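Local coordinates for protein quinone oxidoreductase (Thermus thermophilus, PDB 1IZ0) that binds NADPH and probably uses it to reduce quinones, at residues K2-K7 with L13-L18. Sequence-based numbering, arbitrary orientation.
Sequences KAWVLK and LELVDL
The indole of W4 lies over the neighbouring strand and covers L15. L15 CB sits 3.9 Å from the centroid of the six-membered ring of W4, 15° off the ring normal, a CH-pi contact over the face. L15 CD2 lies over the same face, nearer the rim, 3.9 Å from W4 CE2. The first torsion of W4 (chi1 -73°) sets CG beside the backbone N and lets the ring lean across the partner strand. W4 CE3 meets L13 CB at 3.6 Å, obliquely to the ring. The pyrrole nitrogen, W4 NE1, is held by the carbonyl of F279, whose ring also meets the indole. With an alanine here, L15 and L13 would probably lose the indole they pack against, and the F279 carbonyl this donor. L13 CD2 turns to L6 CB instead. On the other face of the hairpin, L18 CD1 reaches both A3 CB and V5 CG2. There the extended chains of K7 and E14 also converge. K7 NZ makes a salt bridge with E14 OE2 at 2.9 Å, on the syn side, 22° out of the carboxylate plane. Strands 2-6 and 13-17 form a two-stranded antiparallel hairpin. A3 pairs with V16 and V5 with E14, each through two backbone bonds; V16 N to A3 O is nearly straight. The apolar side with W4 and L13 thus fastens the hairpin to F279 and helix 282-288, whereas the more solvent-facing K7-E14 pair probably adds less.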
loop_
_atom_site.group_PDB
_atom_site.type_symbol
_atom_site.label_atom_id
_atom_site.label_comp_id
_atom_site.label_asym_id
_atom_site.label_seq_id
_atom_site.Cartn_x
_atom_site.Cartn_y
_atom_site.Cartn_z
ATOM N N LYS A 2 -21.177 5.952 15.760
ATOM C CA LYS A 2 -21.101 4.536 15.456
ATOM C C LYS A 2 -19.646 4.220 15.121
ATOM O O LYS A 2 -18.919 5.068 14.600
ATOM C CB LYS A 2 -22.022 4.201 14.273
ATOM C CG LYS A 2 -21.723 4.982 12.996
ATOM C CD LYS A 2 -22.707 4.652 11.853
ATOM C CE LYS A 2 -22.326 5.387 10.561
ATOM N NZ LYS A 2 -23.261 5.140 9.422
ATOM N N ALA A 3 -19.212 3.006 15.432
ATOM C CA ALA A 3 -17.836 2.620 15.144
ATOM C C ALA A 3 -17.656 1.125 15.289
ATOM O O ALA A 3 -18.401 0.469 16.017
ATOM C CB ALA A 3 -16.880 3.343 16.087
ATOM N N TRP A 4 -16.663 0.589 14.587
ATOM C CA TRP A 4 -16.365 -0.830 14.669
ATOM C C TRP A 4 -15.221 -1.015 15.649
ATOM O O TRP A 4 -14.191 -0.338 15.566
ATOM C CB TRP A 4 -15.980 -1.396 13.299
ATOM C CG TRP A 4 -17.148 -1.541 12.369
ATOM C CD1 TRP A 4 -17.506 -0.696 11.356
ATOM C CD2 TRP A 4 -18.115 -2.599 12.367
ATOM N NE1 TRP A 4 -18.634 -1.165 10.721
ATOM C CE2 TRP A 4 -19.028 -2.332 11.320
ATOM C CE3 TRP A 4 -18.297 -3.749 13.150
ATOM C CZ2 TRP A 4 -20.110 -3.174 11.033
ATOM C CZ3 TRP A 4 -19.378 -4.590 12.862
ATOM C CH2 TRP A 4 -20.268 -4.294 11.810
ATOM N N VAL A 5 -15.412 -1.925 16.594
ATOM C CA VAL A 5 -14.396 -2.184 17.595
ATOM C C VAL A 5 -14.049 -3.658 17.644
ATOM O O VAL A 5 -14.925 -4.518 17.550
ATOM C CB VAL A 5 -14.871 -1.737 18.992
ATOM C CG1 VAL A 5 -13.765 -1.965 20.018
ATOM C CG2 VAL A 5 -15.255 -0.266 18.955
ATOM N N LEU A 6 -12.759 -3.936 17.780
ATOM C CA LEU A 6 -12.260 -5.302 17.866
ATOM C C LEU A 6 -11.879 -5.486 19.335
ATOM O O LEU A 6 -10.922 -4.879 19.814
ATOM C CB LEU A 6 -11.040 -5.455 16.948
ATOM C CG LEU A 6 -10.399 -6.814 16.608
ATOM C CD1 LEU A 6 -9.349 -7.154 17.625
ATOM C CD2 LEU A 6 -11.457 -7.895 16.506
ATOM N N LYS A 7 -12.647 -6.298 20.056
ATOM C CA LYS A 7 -12.383 -6.528 21.474
ATOM C C LYS A 7 -11.407 -7.664 21.760
ATOM O O LYS A 7 -10.837 -7.740 22.849
ATOM C CB LYS A 7 -13.705 -6.759 22.212
ATOM C CG LYS A 7 -14.571 -5.504 22.248
ATOM C CD LYS A 7 -15.907 -5.729 22.932
ATOM C CE LYS A 7 -16.708 -4.433 22.971
ATOM N NZ LYS A 7 -18.062 -4.635 23.560
ATOM N N LEU A 13 -15.673 -8.320 14.776
ATOM C CA LEU A 13 -15.785 -6.873 14.946
ATOM C C LEU A 13 -17.158 -6.599 15.538
ATOM O O LEU A 13 -18.066 -7.412 15.383
ATOM C CB LEU A 13 -15.691 -6.168 13.590
ATOM C CG LEU A 13 -14.369 -6.262 12.824
ATOM C CD1 LEU A 13 -14.552 -5.669 11.436
ATOM C CD2 LEU A 13 -13.280 -5.522 13.586
ATOM N N GLU A 14 -17.323 -5.464 16.208
ATOM C CA GLU A 14 -18.631 -5.141 16.759
ATOM C C GLU A 14 -19.032 -3.698 16.471
ATOM O O GLU A 14 -18.258 -2.769 16.703
ATOM C CB GLU A 14 -18.670 -5.384 18.273
ATOM C CG GLU A 14 -20.065 -5.170 18.859
ATOM C CD GLU A 14 -20.095 -5.192 20.376
ATOM O OE1 GLU A 14 -21.177 -4.935 20.950
ATOM O OE2 GLU A 14 -19.043 -5.466 20.995
ATOM N N LEU A 15 -20.241 -3.521 15.952
ATOM C CA LEU A 15 -20.765 -2.197 15.654
ATOM C C LEU A 15 -21.236 -1.641 16.996
ATOM O O LEU A 15 -22.151 -2.182 17.617
ATOM C CB LEU A 15 -21.926 -2.305 14.665
ATOM C CG LEU A 15 -22.539 -1.026 14.081
ATOM C CD1 LEU A 15 -23.354 -0.305 15.144
ATOM C CD2 LEU A 15 -21.434 -0.135 13.540
ATOM N N VAL A 16 -20.600 -0.564 17.441
ATOM C CA VAL A 16 -20.918 0.032 18.728
ATOM C C VAL A 16 -21.070 1.548 18.691
ATOM O O VAL A 16 -20.668 2.208 17.732
ATOM C CB VAL A 16 -19.809 -0.332 19.754
ATOM C CG1 VAL A 16 -19.946 0.496 21.016
ATOM C CG2 VAL A 16 -19.890 -1.812 20.095
ATOM N N ASP A 17 -21.673 2.090 19.746
ATOM C CA ASP A 17 -21.847 3.526 19.885
ATOM C C ASP A 17 -20.730 3.979 20.810
ATOM O O ASP A 17 -20.529 3.387 21.864
ATOM C CB ASP A 17 -23.192 3.850 20.532
ATOM C CG ASP A 17 -24.352 3.633 19.595
ATOM O OD1 ASP A 17 -24.425 4.344 18.568
ATOM O OD2 ASP A 17 -25.192 2.752 19.880
ATOM N N LEU A 18 -19.993 5.007 20.410
ATOM C CA LEU A 18 -18.904 5.519 21.233
ATOM C C LEU A 18 -19.011 7.026 21.364
ATOM O O LEU A 18 -19.707 7.676 20.587
ATOM C CB LEU A 18 -17.543 5.169 20.619
ATOM C CG LEU A 18 -17.144 3.690 20.594
ATOM C CD1 LEU A 18 -15.734 3.567 20.009
ATOM C CD2 LEU A 18 -17.198 3.105 22.015
#